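Local coordinates for ATP grasp ligase (Microcystis aeruginosa MRC, PDB 5IG9), which probably acts as an ATP-dependent ligase of microviridin biosynthesis, closing ester rings within a ribosomally made precursor peptide, at residues A[164-169]-A[203-208]; A[120-125]-A[271-276]. All blocks are in the same frame, centred on the assembly; numbering follows the deposited sequence.

Contact 1 (A[164-169]-A[203-208])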
loop_
_atom_site.group_PDB
_atom_site.type_symbol
_atom_site.label_atom_id
_atom_site.label_comp_id
_atom_site.label_asym_id
_atom_site.label_seq_id
_atom_site.Cartn_x
_atom_site.Cartn_y
_atom_site.Cartn_z
ATOM N N VAL A 164 7.194 -17.829 -18.936
ATOM C CA VAL A 164 7.454 -16.413 -19.108
ATOM C C VAL A 164 7.949 -15.852 -17.780
ATOM O O VAL A 164 7.998 -16.544 -16.762
ATOM C CB VAL A 164 6.215 -15.646 -19.610
ATOM C CG1 VAL A 164 5.857 -16.080 -21.024
ATOM C CG2 VAL A 164 5.040 -15.855 -18.664
ATOM N N THR A 165 8.332 -14.582 -17.803
ATOM C CA THR A 165 8.671 -13.852 -16.593
ATOM C C THR A 165 8.023 -12.477 -16.641
ATOM O O THR A 165 7.747 -11.936 -17.718
ATOM C CB THR A 165 10.187 -13.710 -16.404
ATOM O OG1 THR A 165 10.458 -13.256 -15.074
ATOM C CG2 THR A 165 10.763 -12.710 -17.394
ATOM N N LYS A 166 7.770 -11.923 -15.460
ATOM C CA LYS A 166 7.161 -10.606 -15.358
ATOM C C LYS A 166 7.485 -10.027 -13.991
ATOM O O LYS A 166 7.879 -10.744 -13.066
ATOM C CB LYS A 166 5.649 -10.661 -15.584
ATOM C CG LYS A 166 4.883 -11.459 -14.536
ATOM C CD LYS A 166 3.430 -11.652 -14.961
ATOM C CE LYS A 166 2.608 -12.351 -13.888
ATOM N NZ LYS A 166 2.385 -11.503 -12.680
ATOM N N MET A 167 7.321 -8.714 -13.884
ATOM C CA MET A 167 7.549 -7.992 -12.643
ATOM C C MET A 167 6.218 -7.732 -11.952
ATOM O O MET A 167 5.208 -7.461 -12.608
ATOM C CB MET A 167 8.275 -6.672 -12.909
ATOM C CG MET A 167 9.641 -6.833 -13.564
ATOM S SD MET A 167 10.910 -7.450 -12.439
ATOM C CE MET A 167 11.245 -5.987 -11.460
ATOM N N LEU A 168 6.218 -7.828 -10.623
ATOM C CA LEU A 168 5.026 -7.502 -9.853
ATOM C C LEU A 168 4.784 -6.001 -9.760
ATOM O O LEU A 168 3.663 -5.585 -9.446
ATOM C CB LEU A 168 5.125 -8.090 -8.444
ATOM C CG LEU A 168 5.100 -9.613 -8.303
ATOM C CD1 LEU A 168 5.234 -10.009 -6.840
ATOM C CD2 LEU A 168 3.828 -10.191 -8.901
ATOM N N SER A 169 5.799 -5.189 -10.032
ATOM C CA SER A 169 5.723 -3.745 -9.880
ATOM C C SER A 169 5.663 -3.064 -11.240
ATOM O O SER A 169 6.054 -3.630 -12.265
ATOM C CB SER A 169 6.924 -3.215 -9.087
ATOM O OG SER A 169 8.134 -3.404 -9.803
ATOM N N PRO A 203 14.320 -10.241 -7.289
ATOM C CA PRO A 203 13.565 -11.416 -7.732
ATOM C C PRO A 203 12.695 -11.081 -8.933
ATOM O O PRO A 203 12.520 -9.925 -9.320
ATOM C CB PRO A 203 12.715 -11.778 -6.512
ATOM C CG PRO A 203 12.542 -10.485 -5.799
ATOM C CD PRO A 203 13.836 -9.734 -5.995
ATOM N N MET A 204 12.151 -12.133 -9.535
ATOM C CA MET A 204 11.168 -11.989 -10.596
ATOM C C MET A 204 10.061 -13.002 -10.370
ATOM O O MET A 204 10.172 -13.902 -9.533
ATOM C CB MET A 204 11.789 -12.165 -11.985
ATOM C CG MET A 204 12.836 -11.129 -12.326
ATOM S SD MET A 204 13.116 -10.976 -14.097
ATOM C CE MET A 204 11.564 -10.252 -14.615
ATOM N N THR A 205 8.979 -12.844 -11.124
ATOM C CA THR A 205 7.840 -13.748 -11.068
ATOM C C THR A 205 7.778 -14.527 -12.375
ATOM O O THR A 205 7.682 -13.931 -13.454
ATOM C CB THR A 205 6.536 -12.985 -10.826
ATOM O OG1 THR A 205 6.599 -12.322 -9.556
ATOM C CG2 THR A 205 5.356 -13.940 -10.823
ATOM N N PHE A 206 7.845 -15.851 -12.275
ATOM C CA PHE A 206 7.809 -16.739 -13.425
ATOM C C PHE A 206 6.495 -17.506 -13.446
ATOM O O PHE A 206 5.947 -17.859 -12.397
ATOM C CB PHE A 206 8.989 -17.714 -13.397
ATOM C CG PHE A 206 10.320 -17.037 -13.295
ATOM C CD1 PHE A 206 10.865 -16.739 -12.060
ATOM C CD2 PHE A 206 11.018 -16.678 -14.435
ATOM C CE1 PHE A 206 12.084 -16.109 -11.960
ATOM C CE2 PHE A 206 12.238 -16.047 -14.341
ATOM C CZ PHE A 206 12.773 -15.762 -13.102
ATOM N N GLN A 207 5.991 -17.759 -14.654
ATOM C CA GLN A 207 4.687 -18.382 -14.827
ATOM C C GLN A 207 4.712 -19.411 -15.946
ATOM O O GLN A 207 5.418 -19.241 -16.945
ATOM C CB GLN A 207 3.606 -17.338 -15.133
ATOM C CG GLN A 207 3.034 -16.666 -13.903
ATOM C CD GLN A 207 1.775 -15.883 -14.205
ATOM O OE1 GLN A 207 1.567 -15.426 -15.327
ATOM N NE2 GLN A 207 0.922 -15.730 -13.202
ATOM N N GLU A 208 3.922 -20.469 -15.769
ATOM C CA GLU A 208 3.702 -21.447 -16.827
ATOM C C GLU A 208 3.090 -20.777 -18.050
ATOM O O GLU A 208 2.049 -20.120 -17.959
ATOM C CB GLU A 208 2.785 -22.558 -16.312
ATOM C CG GLU A 208 2.185 -23.461 -17.382
ATOM C CD GLU A 208 1.190 -24.455 -16.800
ATOM O OE1 GLU A 208 0.764 -24.256 -15.643
ATOM O OE2 GLU A 208 0.840 -25.437 -17.494
#

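Contact 2 (A[120-125]-A[271-276])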
loop_
_atom_site.group_PDB
_atom_site.type_symbol
_atom_site.label_atom_id
_atom_site.label_comp_id
_atom_site.label_asym_id
_atom_site.label_seq_id
_atom_site.Cartn_x
_atom_site.Cartn_y
_atom_site.Cartn_z
ATOM N N ASP A 120 -5.862 -2.015 -1.837
ATOM C CA ASP A 120 -4.557 -2.398 -1.306
ATOM C C ASP A 120 -4.470 -3.900 -1.063
ATOM O O ASP A 120 -3.437 -4.523 -1.336
ATOM C CB ASP A 120 -4.272 -1.632 -0.016
ATOM C CG ASP A 120 -3.806 -0.218 -0.275
ATOM O OD1 ASP A 120 -3.373 0.054 -1.413
ATOM O OD2 ASP A 120 -3.860 0.618 0.652
ATOM N N HIS A 121 -5.547 -4.499 -0.552
ATOM C CA HIS A 121 -5.546 -5.925 -0.251
ATOM C C HIS A 121 -5.685 -6.777 -1.504
ATOM O O HIS A 121 -5.204 -7.916 -1.533
ATOM C CB HIS A 121 -6.673 -6.257 0.725
ATOM C CG HIS A 121 -6.585 -7.640 1.290
ATOM N ND1 HIS A 121 -7.593 -8.569 1.154
ATOM C CD2 HIS A 121 -5.600 -8.253 1.988
ATOM C CE1 HIS A 121 -7.235 -9.693 1.749
ATOM N NE2 HIS A 121 -6.030 -9.527 2.264
ATOM N N ALA A 122 -6.349 -6.260 -2.535
ATOM C CA ALA A 122 -6.454 -6.987 -3.790
ATOM C C ALA A 122 -5.230 -6.812 -4.678
ATOM O O ALA A 122 -5.132 -7.492 -5.703
ATOM C CB ALA A 122 -7.711 -6.551 -4.546
ATOM N N ASN A 123 -4.295 -5.931 -4.312
ATOM C CA ASN A 123 -3.115 -5.693 -5.133
ATOM C C ASN A 123 -2.035 -6.752 -4.962
ATOM O O ASN A 123 -1.037 -6.712 -5.690
ATOM C CB ASN A 123 -2.513 -4.317 -4.830
ATOM C CG ASN A 123 -3.220 -3.196 -5.565
ATOM O OD1 ASN A 123 -3.888 -3.424 -6.573
ATOM N ND2 ASN A 123 -3.075 -1.974 -5.062
ATOM N N HIS A 124 -2.196 -7.681 -4.022
ATOM C CA HIS A 124 -1.242 -8.772 -3.838
ATOM C C HIS A 124 -1.566 -9.856 -4.855
ATOM O O HIS A 124 -2.515 -10.622 -4.685
ATOM C CB HIS A 124 -1.302 -9.307 -2.411
ATOM C CG HIS A 124 -0.993 -8.276 -1.371
ATOM N ND1 HIS A 124 -1.964 -7.707 -0.575
ATOM C CD2 HIS A 124 0.177 -7.700 -1.009
ATOM C CE1 HIS A 124 -1.404 -6.830 0.238
ATOM N NE2 HIS A 124 -0.107 -6.804 -0.006
ATOM N N LYS A 125 -0.771 -9.919 -5.927
ATOM C CA LYS A 125 -1.087 -10.831 -7.020
ATOM C C LYS A 125 -0.943 -12.289 -6.602
ATOM O O LYS A 125 -1.631 -13.159 -7.146
ATOM C CB LYS A 125 -0.206 -10.520 -8.230
ATOM C CG LYS A 125 -0.483 -9.149 -8.833
ATOM C CD LYS A 125 0.498 -8.805 -9.938
ATOM C CE LYS A 125 0.198 -7.437 -10.534
ATOM N NZ LYS A 125 1.186 -7.043 -11.581
ATOM N N LYS A 271 -16.339 -10.443 -4.319
ATOM C CA LYS A 271 -16.919 -10.316 -2.986
ATOM C C LYS A 271 -15.885 -10.574 -1.896
ATOM O O LYS A 271 -15.932 -9.951 -0.829
ATOM C CB LYS A 271 -18.104 -11.270 -2.837
ATOM C CG LYS A 271 -18.869 -11.090 -1.539
ATOM C CD LYS A 271 -20.073 -12.016 -1.447
ATOM C CE LYS A 271 -19.647 -13.469 -1.319
ATOM N NZ LYS A 271 -20.739 -14.315 -0.759
ATOM N N TYR A 272 -14.943 -11.488 -2.140
ATOM C CA TYR A 272 -13.912 -11.755 -1.144
ATOM C C TYR A 272 -13.066 -10.513 -0.891
ATOM O O TYR A 272 -12.824 -10.134 0.261
ATOM C CB TYR A 272 -13.030 -12.926 -1.583
ATOM C CG TYR A 272 -11.831 -13.120 -0.683
ATOM C CD1 TYR A 272 -11.938 -13.828 0.506
ATOM C CD2 TYR A 272 -10.594 -12.575 -1.012
ATOM C CE1 TYR A 272 -10.846 -13.998 1.337
ATOM C CE2 TYR A 272 -9.502 -12.736 -0.187
ATOM C CZ TYR A 272 -9.630 -13.447 0.984
ATOM O OH TYR A 272 -8.533 -13.607 1.802
ATOM N N PHE A 273 -12.608 -9.864 -1.960
ATOM C CA PHE A 273 -11.775 -8.678 -1.820
ATOM C C PHE A 273 -12.575 -7.417 -1.524
ATOM O O PHE A 273 -11.972 -6.391 -1.193
ATOM C CB PHE A 273 -10.933 -8.474 -3.084
ATOM C CG PHE A 273 -9.838 -9.487 -3.246
ATOM C CD1 PHE A 273 -8.754 -9.494 -2.383
ATOM C CD2 PHE A 273 -9.890 -10.432 -4.257
ATOM C CE1 PHE A 273 -7.745 -10.426 -2.525
ATOM C CE2 PHE A 273 -8.882 -11.365 -4.404
ATOM C CZ PHE A 273 -7.811 -11.361 -3.537
ATOM N N GLY A 274 -13.903 -7.471 -1.627
ATOM C CA GLY A 274 -14.735 -6.313 -1.365
ATOM C C GLY A 274 -14.781 -5.293 -2.479
ATOM O O GLY A 274 -14.940 -4.098 -2.210
ATOM N N LEU A 275 -14.651 -5.725 -3.727
ATOM C CA LEU A 275 -14.585 -4.809 -4.852
ATOM C C LEU A 275 -15.930 -4.711 -5.558
ATOM O O LEU A 275 -16.679 -5.686 -5.651
ATOM C CB LEU A 275 -13.514 -5.250 -5.850
ATOM C CG LEU A 275 -12.072 -5.252 -5.342
ATOM C CD1 LEU A 275 -11.114 -5.648 -6.454
ATOM C CD2 LEU A 275 -11.698 -3.898 -4.765
ATOM N N ASN A 276 -16.229 -3.510 -6.054
ATOM C CA ASN A 276 -17.345 -3.307 -6.968
ATOM C C ASN A 276 -16.889 -2.895 -8.362
ATOM O O ASN A 276 -17.736 -2.631 -9.222
ATOM C CB ASN A 276 -18.326 -2.269 -6.403
ATOM C CG ASN A 276 -19.240 -2.851 -5.337
ATOM O OD1 ASN A 276 -19.974 -3.810 -5.586
ATOM N ND2 ASN A 276 -19.195 -2.277 -4.141
#

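Contact 1 (A[164-169]-A[203-208])
Lys-166 and Thr-205 form a hydrogen-bonded antiparallel pair: Lys-166 N gives to Thr-205 O at 2.8 Å, and Thr-205 N returns a bond to Lys-166 O at 3.1 Å. Val-164 and Gln-207 repeat the exchange in both directions. Between them lies the non-hydrogen-bonded pair Thr-165 and Phe-206, whose backbones bond outward to Ser-186 and Leu-143. Thr-205 O takes a second donor, Thr-165 OG1 at 3.3 Å, coming from well above the carbonyl plane. This hydroxyl stands opposite its own backbone N, beside the carbonyl carbon (chi1 -167°), which also puts it over one face of the Phe-206 ring. Beta-branching suits the extended strand, and the hydroxyl supplies the extra donor. A valine at Thr-165 would probably cost Thr-205 O its second donor while Lys-166 N still held it. On the sheet face carrying Val-164, Lys-166, Thr-205 and Gln-207, Lys-166 CE rests 3.6 Å from Gln-207 OE1, and Gln-207 NE2 is satisfied by Thr-142 OG1. Leu-168 N bonds to Glu-96 OE2 of the second subunit, and an aromatic side chain from the chain of another protein packs on Thr-165, Met-167, Met-204 and Phe-206. These are inner strands of a four-stranded antiparallel sheet backed by helix 148-157, consistent with the smaller alpha+beta subdomain of the ATP-grasp fold.

Contact 2 (A[120-125]-A[271-276])
Apolar and aromatic packing, with no hydrogen bond across it, joins His-121 and Ala-122 to Phe-273 between helix 116-122 and the C-terminal end of helix 260-273. The Phe-273 ring is the centre. Ala-122 CB lies over one face, 4.2 Å from the ring centroid and off-centre, in a CH-pi contact. Against the opposite face, Tyr-272 CD2 sits over the ring centre, 3.7 Å above its plane. The ring is therefore clasped between a methyl and a neighbour of its own helix, and the small alanine lets the backbone come close: Ala-122 CA is 3.7 Å from Phe-273 CD1. His-121 swings its ring out with CG anti to the backbone N (chi1 -169°), which carries ND1 to 3.8 Å from Phe-273 CD1, the two planes inclined at 59°. Tyr-272 OH meets the edge of this imidazole near CE1 at 4.1 Å. Leu-275 CD1 adds a further apolar touch on Ala-122 CB. It is brought round by Gly-274, which, with positive phi, is the C-prime residue of the Schellman motif that ends the helix, a place suited to a residue without a side chain. Around the contact, Leu-127 of helix 125-134 packs on His-121 and Phe-273, Val-131 touches Tyr-272, Pro-297 touches Ala-122 and Leu-275, and strand 111-113 lies against Asn-276.

From the N terminus the chain first builds the parallel sheet that includes strand 111-113, then reaches 120-125, the first half of contact 2. It continues through helix 125-134 into the four-stranded antiparallel sheet, where 164-169 and 203-208 close the shorter loop of contact 1. After strands 214-221 and 224-231, helix 260-273 delivers 271-276 and closes contact 2. Contact 1 is thus nested within the loop of contact 2. Contact 1 pairs the two inner strands of its sheet; contact 2 brings the helix following the N-terminal parallel sheet against the helix leading into strand 277-284 of the five-stranded sheet. Lys-125 NZ packs 3.6 Å from Leu-168 O, and both contacts touch the second subunit.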